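PDB 3SQI: KLLA0E03807p from Kluyveromyces lactis, which binds DNA through this N-terminal portion of the longer Ndc10 protein and probably serves as a platform for inner kinetochore assembly in budding yeast. Local coordinates for residues L117-T122 and K136-L140; Q126-F130 and N250-T254. All blocks are in the same frame, centred on the assembly; numbering follows the deposited sequence.

Contact 1 of 2, residues L117-T122 and K136-L140; sequences LWNPST and KLKLL
K136 and the turn that follows helix 107-118 meet through the ammonium group, while L117 and W118, the last helical residues there, pack against helix 133-149. This is a helix-to-helix contact extended by an Asx turn at N119, inside the region assigned to the CBF3-subunit family. The K136 chain runs extended beyond CG (chi2 to chi4 all within 7° of 180°), which carries NZ past the end of the first helix. There NZ donates to N119 O at 2.6 Å, lying in the plane of that carbonyl, and to T122 OG1 at 3.2 Å, the T122 side chain and the lysine meeting tip to tip. A weak third bond goes to P120 O. Two bonds and a weak third, all to oxygens of one turn, therefore hold the buried lysine end, and they would probably help to offset its charge. The aliphatic part of the lysine is not idle, since its CB lies beside L117 O.

Apolar contacts make up the rest. L117 CD1 approaches L140 CB at 3.8 Å and also reaches L139 CD2. One face of the W118 indole receives two methyl groups in CH-pi contacts: L137 CD2 sits 3.9 Å from the centroid of the six-membered ring, close to its normal, and L140 CD2 lies 3.8 Å from the centroid of the five-membered ring. CG of L140 stands anti to its own backbone N (chi1 174°), an orientation that brings CD2 over the indole.

Outward from this shell, F195 O accepts the W118 NE1 hydrogen bond, and T201 of helix 198-210 touches both W118 and L140. The turn itself is shaped by N119: the backbone N of S121 donates to N119 OD1 at 3.1 Å, from above the side-chain carbonyl plane.

Contact 2 of 2, residues Q126-F130 and N250-T254; sequences QSKHF and NWYPT. With nucleotides of chain C.
H129 and F130 approach W251 from the loop between helices 107-118 and 133-149, forming an aromatic cluster on helix 245-259. Both ring pairs are oblique. The H129 ring and the five-membered ring of W251 have centroids 4.6 Å apart and planes inclined at 43°, with W251 CD1 over one imidazole face. The F130 ring is turned much more steeply, at 78° to the six-membered ring, and touches it through CE2, 3.5 Å from W251 CE3. CG of F130 lies beside the backbone N (chi1 -58°), and the ring edge thus directed at the helix also meets W251 O in its plane, with CZ 3.4 Å from that oxygen.

Van der Waals packing continues one turn along the helix. The T254 methyl CG2 lies 3.5 Å from S127 OG and also touches the F130 edge at CE1. On the other branch, T254 OG1 donates to N250 O within the helix, a bond that probably helps fix the threonine's rotation, with CG2 facing the loop.

The third group is the DNA backbone. The phosphate of DT5 of chain C lies beside both rings, with OP2 3.5 Å from H129 CD2 near the imidazole plane and OP1 at the same distance from W251 CZ2. With W251 cut back to an alanine, H129 and F130 would probably lose their shared aromatic partner, and a gap would be likely to open beside the phosphate. The rings thus pack beside this phosphate, while the positive charge of K128, with NZ 3.7 Å from OP2 of DT5 of chain C, would probably attract it.

How the contacts relate
Along the chain the segments alternate: 117-122, 126-130, 136-140, then 250-254 about 110 residues later. The centres of contacts 1 and 2 are about 11 Å apart, and all four segments belong to the CBF3-subunit family region. Helix 133-149 joins them directly through L139, whose CD2 is 3.6 Å from F130 CZ and whose CD1 is 3.8 Å from W251 CB. Helix 245-259, the helical side of contact 2, also backs contact 1, with I255 against L117 and Y258 against T122. Contact 1 is buried, whereas contact 2 meets the phosphate backbone, placing the DNA-facing aromatic cluster directly on a helical core.

Contact 1 of 2, residues L117-T122 and K136-L140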
ATOM      1  N   LEU A 117     -15.747  -4.837  -8.607  1.00 93.25           N
ATOM      2  CA  LEU A 117     -15.772  -5.673  -7.408  1.00 89.88           C
ATOM      3  C   LEU A 117     -16.496  -5.015  -6.224  1.00 99.57           C
ATOM      4  O   LEU A 117     -16.950  -5.704  -5.309  1.00104.15           O
ATOM      5  CB  LEU A 117     -14.366  -6.129  -7.018  1.00 72.78           C
ATOM      6  CG  LEU A 117     -13.972  -7.463  -7.655  1.00 74.21           C
ATOM      7  CD1 LEU A 117     -12.823  -8.128  -6.891  1.00 80.75           C
ATOM      8  CD2 LEU A 117     -15.166  -8.367  -7.690  1.00 70.27           C
ATOM      9  N   TRP A 118     -16.603  -3.689  -6.247  1.00 83.96           N
ATOM     10  CA  TRP A 118     -17.456  -2.977  -5.303  1.00 78.59           C
ATOM     11  C   TRP A 118     -18.930  -3.155  -5.675  1.00 97.18           C
ATOM     12  O   TRP A 118     -19.776  -3.337  -4.801  1.00 99.54           O
ATOM     13  CB  TRP A 118     -17.108  -1.484  -5.259  1.00 96.04           C
ATOM     14  CG  TRP A 118     -15.868  -1.160  -4.473  1.00106.84           C
ATOM     15  CD1 TRP A 118     -14.645  -0.814  -4.972  1.00114.15           C
ATOM     16  CD2 TRP A 118     -15.736  -1.152  -3.047  1.00103.76           C
ATOM     17  NE1 TRP A 118     -13.760  -0.595  -3.944  1.00115.25           N
ATOM     18  CE2 TRP A 118     -14.404  -0.798  -2.753  1.00108.95           C
ATOM     19  CE3 TRP A 118     -16.612  -1.417  -1.992  1.00104.82           C
ATOM     20  CZ2 TRP A 118     -13.932  -0.698  -1.448  1.00113.68           C
ATOM     21  CZ3 TRP A 118     -16.142  -1.319  -0.699  1.00104.04           C
ATOM     22  CH2 TRP A 118     -14.814  -0.960  -0.436  1.00109.91           C
ATOM     23  N   ASN A 119     -19.230  -3.130  -6.972  1.00110.97           N
ATOM     24  CA  ASN A 119     -20.616  -3.162  -7.444  1.00102.12           C
ATOM     25  C   ASN A 119     -21.372  -4.373  -6.913  1.00102.53           C
ATOM     26  O   ASN A 119     -21.051  -5.515  -7.246  1.00 94.95           O
ATOM     27  CB  ASN A 119     -20.648  -3.137  -8.974  1.00 98.02           C
ATOM     28  CG  ASN A 119     -22.054  -3.234  -9.544  1.00108.88           C
ATOM     29  OD1 ASN A 119     -23.051  -3.053  -8.841  1.00114.57           O
ATOM     30  ND2 ASN A 119     -22.135  -3.515 -10.838  1.00123.34           N
ATOM     31  N   PRO A 120     -22.403  -4.113  -6.093  1.00109.19           N
ATOM     32  CA  PRO A 120     -23.127  -5.147  -5.357  1.00 97.70           C
ATOM     33  C   PRO A 120     -23.949  -6.031  -6.276  1.00110.79           C
ATOM     34  O   PRO A 120     -24.174  -7.197  -5.947  1.00119.32           O
ATOM     35  CB  PRO A 120     -24.034  -4.336  -4.436  1.00 93.20           C
ATOM     36  CG  PRO A 120     -24.238  -3.060  -5.148  1.00 98.88           C
ATOM     37  CD  PRO A 120     -22.937  -2.771  -5.810  1.00103.71           C
ATOM     38  N   SER A 121     -24.392  -5.496  -7.409  1.00117.02           N
ATOM     39  CA  SER A 121     -25.141  -6.318  -8.350  1.00130.84           C
ATOM     40  C   SER A 121     -24.347  -6.589  -9.624  1.00129.69           C
ATOM     41  O   SER A 121     -24.197  -5.722 -10.487  1.00123.94           O
ATOM     42  CB  SER A 121     -26.499  -5.681  -8.675  1.00125.35           C
ATOM     43  OG  SER A 121     -26.379  -4.284  -8.886  1.00120.93           O
ATOM     44  N   THR A 122     -23.855  -7.815  -9.739  1.00130.73           N
ATOM     45  CA  THR A 122     -23.160  -8.245 -10.935  1.00133.45           C
ATOM     46  C   THR A 122     -23.995  -9.339 -11.571  1.00149.15           C
ATOM     47  O   THR A 122     -24.020 -10.473 -11.091  1.00152.68           O
ATOM     48  CB  THR A 122     -21.770  -8.807 -10.590  1.00130.17           C
ATOM     49  OG1 THR A 122     -21.901  -9.759  -9.526  1.00123.87           O
ATOM     50  CG2 THR A 122     -20.803  -7.679 -10.164  1.00111.81           C
ATOM     51  N   LYS A 136     -16.394 -10.794  -2.870  1.00 95.45           N
ATOM     52  CA  LYS A 136     -15.883  -9.727  -3.720  1.00 88.04           C
ATOM     53  C   LYS A 136     -14.866  -8.875  -2.972  1.00 88.73           C
ATOM     54  O   LYS A 136     -13.768  -8.626  -3.469  1.00 94.14           O
ATOM     55  CB  LYS A 136     -17.016  -8.827  -4.216  1.00 81.39           C
ATOM     56  CG  LYS A 136     -18.064  -9.510  -5.073  1.00 89.97           C
ATOM     57  CD  LYS A 136     -19.025  -8.475  -5.639  1.00101.28           C
ATOM     58  CE  LYS A 136     -20.129  -9.111  -6.465  1.00114.04           C
ATOM     59  NZ  LYS A 136     -21.088  -8.084  -6.971  1.00119.37           N
ATOM     60  N   LEU A 137     -15.224  -8.418  -1.776  1.00 90.34           N
ATOM     61  CA  LEU A 137     -14.305  -7.567  -1.027  1.00 79.78           C
ATOM     62  C   LEU A 137     -13.039  -8.292  -0.570  1.00 87.01           C
ATOM     63  O   LEU A 137     -11.968  -7.698  -0.516  1.00 88.89           O
ATOM     64  CB  LEU A 137     -15.008  -6.891   0.148  1.00 73.68           C
ATOM     65  CG  LEU A 137     -15.903  -5.743  -0.311  1.00 77.66           C
ATOM     66  CD1 LEU A 137     -16.272  -4.862   0.857  1.00 70.45           C
ATOM     67  CD2 LEU A 137     -15.187  -4.938  -1.378  1.00 71.70           C
ATOM     68  N   LYS A 138     -13.156  -9.572  -0.243  1.00 86.62           N
ATOM     69  CA  LYS A 138     -11.996 -10.332   0.194  1.00 85.82           C
ATOM     70  C   LYS A 138     -10.971 -10.337  -0.935  1.00 96.61           C
ATOM     71  O   LYS A 138      -9.808  -9.908  -0.766  1.00107.41           O
ATOM     72  CB  LYS A 138     -12.410 -11.758   0.558  1.00 91.93           C
ATOM     73  CG  LYS A 138     -11.457 -12.462   1.506  1.00 99.06           C
ATOM     74  CD  LYS A 138     -12.061 -13.747   2.058  1.00 96.65           C
ATOM     75  CE  LYS A 138     -13.519 -13.561   2.427  1.00 98.66           C
ATOM     76  NZ  LYS A 138     -14.415 -14.211   1.423  1.00117.34           N
ATOM     77  N   LEU A 139     -11.414 -10.800  -2.103  1.00 89.48           N
ATOM     78  CA  LEU A 139     -10.527 -10.794  -3.255  1.00 84.03           C
ATOM     79  C   LEU A 139      -9.977  -9.391  -3.467  1.00 88.91           C
ATOM     80  O   LEU A 139      -8.766  -9.184  -3.486  1.00 93.98           O
ATOM     81  CB  LEU A 139     -11.249 -11.258  -4.519  1.00 89.18           C
ATOM     82  CG  LEU A 139     -10.322 -11.497  -5.713  1.00 84.81           C
ATOM     83  CD1 LEU A 139      -9.389 -12.668  -5.430  1.00 77.64           C
ATOM     84  CD2 LEU A 139     -11.107 -11.743  -6.988  1.00 84.90           C
ATOM     85  N   LEU A 140     -10.876  -8.422  -3.597  1.00 83.29           N
ATOM     86  CA  LEU A 140     -10.475  -7.062  -3.925  1.00 64.06           C
ATOM     87  C   LEU A 140      -9.395  -6.548  -2.987  1.00 61.05           C
ATOM     88  O   LEU A 140      -8.509  -5.821  -3.407  1.00 69.83           O
ATOM     89  CB  LEU A 140     -11.672  -6.112  -3.899  1.00 64.01           C
ATOM     90  CG  LEU A 140     -11.269  -4.649  -4.088  1.00 62.85           C
ATOM     91  CD1 LEU A 140     -10.837  -4.403  -5.528  1.00 71.23           C
ATOM     92  CD2 LEU A 140     -12.382  -3.695  -3.680  1.00 65.55           C
TER

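Contact 2 of 2, residues Q126-F130 and N250-T254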
ATOM      1  N   GLN A 126     -22.203 -15.448 -13.582  1.00196.57           N
ATOM      2  CA  GLN A 126     -22.903 -16.681 -13.239  1.00208.35           C
ATOM      3  C   GLN A 126     -22.019 -17.623 -12.427  1.00209.62           C
ATOM      4  O   GLN A 126     -22.436 -18.723 -12.065  1.00221.52           O
ATOM      5  CB  GLN A 126     -23.429 -17.382 -14.496  1.00213.96           C
ATOM      6  CG  GLN A 126     -24.325 -16.517 -15.385  1.00208.98           C
ATOM      7  CD  GLN A 126     -25.601 -16.054 -14.694  1.00202.12           C
ATOM      8  OE1 GLN A 126     -25.659 -15.940 -13.469  1.00196.40           O
ATOM      9  NE2 GLN A 126     -26.633 -15.783 -15.486  1.00202.70           N
ATOM     10  N   SER A 127     -20.793 -17.187 -12.152  1.00197.01           N
ATOM     11  CA  SER A 127     -19.806 -18.034 -11.488  1.00189.47           C
ATOM     12  C   SER A 127     -20.105 -18.268 -10.007  1.00175.17           C
ATOM     13  O   SER A 127     -20.579 -17.375  -9.306  1.00159.43           O
ATOM     14  CB  SER A 127     -18.398 -17.464 -11.672  1.00181.70           C
ATOM     15  OG  SER A 127     -18.006 -17.540 -13.033  1.00181.09           O
ATOM     16  N   LYS A 128     -19.796 -19.479  -9.548  1.00176.46           N
ATOM     17  CA  LYS A 128     -20.164 -19.955  -8.216  1.00173.08           C
ATOM     18  C   LYS A 128     -19.798 -19.020  -7.074  1.00168.48           C
ATOM     19  O   LYS A 128     -20.658 -18.633  -6.285  1.00173.64           O
ATOM     20  CB  LYS A 128     -19.524 -21.316  -7.951  1.00173.46           C
ATOM     21  CG  LYS A 128     -19.509 -21.697  -6.481  1.00168.86           C
ATOM     22  CD  LYS A 128     -18.193 -22.349  -6.094  1.00161.81           C
ATOM     23  CE  LYS A 128     -17.904 -23.566  -6.956  1.00163.64           C
ATOM     24  NZ  LYS A 128     -16.662 -24.262  -6.528  1.00142.73           N
ATOM     25  N   HIS A 129     -18.524 -18.656  -6.980  1.00164.86           N
ATOM     26  CA  HIS A 129     -18.078 -17.823  -5.874  1.00165.72           C
ATOM     27  C   HIS A 129     -18.652 -16.425  -6.061  1.00163.98           C
ATOM     28  O   HIS A 129     -19.411 -16.183  -7.001  1.00176.93           O
ATOM     29  CB  HIS A 129     -16.548 -17.760  -5.805  1.00161.43           C
ATOM     30  CG  HIS A 129     -15.852 -18.694  -6.748  1.00159.06           C
ATOM     31  ND1 HIS A 129     -15.795 -18.477  -8.108  1.00148.28           N
ATOM     32  CD2 HIS A 129     -15.166 -19.842  -6.523  1.00150.34           C
ATOM     33  CE1 HIS A 129     -15.111 -19.452  -8.681  1.00132.53           C
ATOM     34  NE2 HIS A 129     -14.721 -20.293  -7.740  1.00134.05           N
ATOM     35  N   PHE A 130     -18.306 -15.513  -5.159  1.00141.38           N
ATOM     36  CA  PHE A 130     -18.733 -14.124  -5.283  1.00134.54           C
ATOM     37  C   PHE A 130     -20.244 -13.925  -5.146  1.00140.31           C
ATOM     38  O   PHE A 130     -20.804 -12.992  -5.725  1.00134.20           O
ATOM     39  CB  PHE A 130     -18.280 -13.557  -6.628  1.00135.85           C
ATOM     40  CG  PHE A 130     -16.799 -13.627  -6.852  1.00133.25           C
ATOM     41  CD1 PHE A 130     -16.291 -13.944  -8.101  1.00119.74           C
ATOM     42  CD2 PHE A 130     -15.914 -13.363  -5.821  1.00136.04           C
ATOM     43  CE1 PHE A 130     -14.929 -14.005  -8.315  1.00112.76           C
ATOM     44  CE2 PHE A 130     -14.547 -13.422  -6.030  1.00131.04           C
ATOM     45  CZ  PHE A 130     -14.055 -13.745  -7.279  1.00118.86           C
ATOM     46  N   ASN A 250      -8.319 -19.448  -8.448  1.00123.80           N
ATOM     47  CA  ASN A 250      -9.581 -19.592  -9.164  1.00131.33           C
ATOM     48  C   ASN A 250     -10.349 -18.287  -9.179  1.00131.83           C
ATOM     49  O   ASN A 250     -10.828 -17.846 -10.224  1.00133.81           O
ATOM     50  CB  ASN A 250     -10.441 -20.683  -8.528  1.00133.56           C
ATOM     51  CG  ASN A 250      -9.803 -22.050  -8.622  1.00149.78           C
ATOM     52  OD1 ASN A 250      -9.147 -22.374  -9.615  1.00158.22           O
ATOM     53  ND2 ASN A 250      -9.980 -22.858  -7.584  1.00144.38           N
ATOM     54  N   TRP A 251     -10.456 -17.667  -8.008  1.00119.36           N
ATOM     55  CA  TRP A 251     -11.208 -16.424  -7.884  1.00100.37           C
ATOM     56  C   TRP A 251     -10.739 -15.366  -8.883  1.00 95.11           C
ATOM     57  O   TRP A 251     -11.553 -14.634  -9.451  1.00 94.57           O
ATOM     58  CB  TRP A 251     -11.130 -15.882  -6.454  1.00122.02           C
ATOM     59  CG  TRP A 251     -11.795 -16.771  -5.447  1.00135.92           C
ATOM     60  CD1 TRP A 251     -11.914 -18.128  -5.506  1.00145.05           C
ATOM     61  CD2 TRP A 251     -12.447 -16.365  -4.236  1.00136.53           C
ATOM     62  NE1 TRP A 251     -12.591 -18.593  -4.407  1.00149.76           N
ATOM     63  CE2 TRP A 251     -12.931 -17.532  -3.612  1.00145.50           C
ATOM     64  CE3 TRP A 251     -12.666 -15.130  -3.621  1.00142.03           C
ATOM     65  CZ2 TRP A 251     -13.624 -17.500  -2.403  1.00144.18           C
ATOM     66  CZ3 TRP A 251     -13.356 -15.101  -2.419  1.00144.18           C
ATOM     67  CH2 TRP A 251     -13.825 -16.279  -1.823  1.00145.76           C
ATOM     68  N   TYR A 252      -9.425 -15.304  -9.098  1.00 93.17           N
ATOM     69  CA  TYR A 252      -8.808 -14.259  -9.912  1.00 84.08           C
ATOM     70  C   TYR A 252      -9.181 -14.244 -11.394  1.00103.07           C
ATOM     71  O   TYR A 252      -9.707 -13.247 -11.884  1.00109.24           O
ATOM     72  CB  TYR A 252      -7.289 -14.302  -9.759  1.00 94.06           C
ATOM     73  CG  TYR A 252      -6.738 -13.199  -8.891  1.00101.99           C
ATOM     74  CD1 TYR A 252      -6.586 -11.912  -9.387  1.00107.73           C
ATOM     75  CD2 TYR A 252      -6.361 -13.445  -7.576  1.00101.04           C
ATOM     76  CE1 TYR A 252      -6.079 -10.896  -8.598  1.00108.54           C
ATOM     77  CE2 TYR A 252      -5.853 -12.436  -6.777  1.00 99.78           C
ATOM     78  CZ  TYR A 252      -5.713 -11.162  -7.293  1.00103.53           C
ATOM     79  OH  TYR A 252      -5.207 -10.156  -6.501  1.00101.72           O
ATOM     80  N   PRO A 253      -8.902 -15.341 -12.120  1.00107.13           N
ATOM     81  CA  PRO A 253      -9.228 -15.286 -13.547  1.00106.44           C
ATOM     82  C   PRO A 253     -10.713 -15.021 -13.715  1.00114.45           C
ATOM     83  O   PRO A 253     -11.121 -14.340 -14.655  1.00121.95           O
ATOM     84  CB  PRO A 253      -8.875 -16.689 -14.045  1.00 92.42           C
ATOM     85  CG  PRO A 253      -8.833 -17.544 -12.828  1.00100.50           C
ATOM     86  CD  PRO A 253      -8.362 -16.653 -11.728  1.00100.15           C
ATOM     87  N   THR A 254     -11.503 -15.549 -12.785  1.00114.09           N
ATOM     88  CA  THR A 254     -12.949 -15.385 -12.804  1.00121.28           C
ATOM     89  C   THR A 254     -13.321 -13.910 -12.935  1.00114.40           C
ATOM     90  O   THR A 254     -14.204 -13.549 -13.712  1.00116.40           O
ATOM     91  CB  THR A 254     -13.605 -15.963 -11.527  1.00118.38           C
ATOM     92  OG1 THR A 254     -13.069 -17.262 -11.249  1.00128.80           O
ATOM     93  CG2 THR A 254     -15.106 -16.078 -11.708  1.00114.30           C
TER
ATOM     94  P    DT C   4     -21.615 -23.346  -3.312  1.00171.45           P
ATOM     95  OP1  DT C   4     -22.723 -22.591  -3.938  1.00169.33           O
ATOM     96  OP2  DT C   4     -20.929 -24.424  -4.071  1.00145.58           O
ATOM     97  O5'  DT C   4     -20.498 -22.315  -2.821  1.00166.42           O
ATOM     98  C5'  DT C   4     -20.268 -22.153  -1.422  1.00156.02           C
ATOM     99  C4'  DT C   4     -18.832 -22.502  -1.064  1.00146.92           C
ATOM    100  O4'  DT C   4     -18.767 -23.824  -0.467  1.00145.25           O
ATOM    101  C3'  DT C   4     -17.861 -22.560  -2.233  1.00132.66           C
ATOM    102  O3'  DT C   4     -16.551 -22.378  -1.727  1.00132.28           O
ATOM    103  C2'  DT C   4     -18.062 -24.004  -2.667  1.00133.05           C
ATOM    104  C1'  DT C   4     -17.945 -24.635  -1.285  1.00136.47           C
ATOM    105  N1   DT C   4     -18.390 -26.053  -1.156  1.00133.24           N
ATOM    106  C2   DT C   4     -17.758 -26.844  -0.221  1.00138.49           C
ATOM    107  O2   DT C   4     -16.858 -26.454   0.498  1.00140.02           O
ATOM    108  N3   DT C   4     -18.219 -28.128  -0.151  1.00146.22           N
ATOM    109  C4   DT C   4     -19.229 -28.699  -0.893  1.00147.94           C
ATOM    110  O4   DT C   4     -19.558 -29.876  -0.737  1.00148.19           O
ATOM    111  C5   DT C   4     -19.850 -27.818  -1.853  1.00141.84           C
ATOM    112  C7   DT C   4     -20.957 -28.328  -2.727  1.00150.99           C
ATOM    113  C6   DT C   4     -19.409 -26.552  -1.941  1.00129.09           C
ATOM    114  P    DT C   5     -15.496 -21.458  -2.516  1.00128.46           P
ATOM    115  OP1  DT C   5     -15.962 -20.054  -2.425  1.00113.83           O
ATOM    116  OP2  DT C   5     -15.253 -22.073  -3.838  1.00128.55           O
ATOM    117  O5'  DT C   5     -14.142 -21.644  -1.681  1.00 97.96           O
ATOM    118  C5'  DT C   5     -14.097 -21.120  -0.359  1.00101.40           C
ATOM    119  C4'  DT C   5     -13.399 -22.057   0.614  1.00102.02           C
ATOM    120  O4'  DT C   5     -14.006 -23.372   0.593  1.00110.19           O
ATOM    121  C3'  DT C   5     -11.912 -22.271   0.380  1.00103.08           C
ATOM    122  O3'  DT C   5     -11.279 -21.884   1.596  1.00 97.05           O
ATOM    123  C2'  DT C   5     -11.787 -23.761   0.033  1.00112.66           C
ATOM    124  C1'  DT C   5     -13.010 -24.365   0.707  1.00117.31           C
ATOM    125  N1   DT C   5     -13.606 -25.568   0.057  1.00129.55           N
ATOM    126  C2   DT C   5     -13.525 -26.822   0.645  1.00129.91           C
ATOM    127  O2   DT C   5     -12.947 -27.049   1.693  1.00127.06           O
ATOM    128  N3   DT C   5     -14.145 -27.827  -0.054  1.00122.93           N
ATOM    129  C4   DT C   5     -14.826 -27.697  -1.247  1.00128.09           C
ATOM    130  O4   DT C   5     -15.345 -28.650  -1.811  1.00132.66           O
ATOM    131  C5   DT C   5     -14.882 -26.365  -1.795  1.00126.46           C
ATOM    132  C7   DT C   5     -15.590 -26.117  -3.091  1.00135.04           C
ATOM    133  C6   DT C   5     -14.281 -25.375  -1.130  1.00119.41           C
TER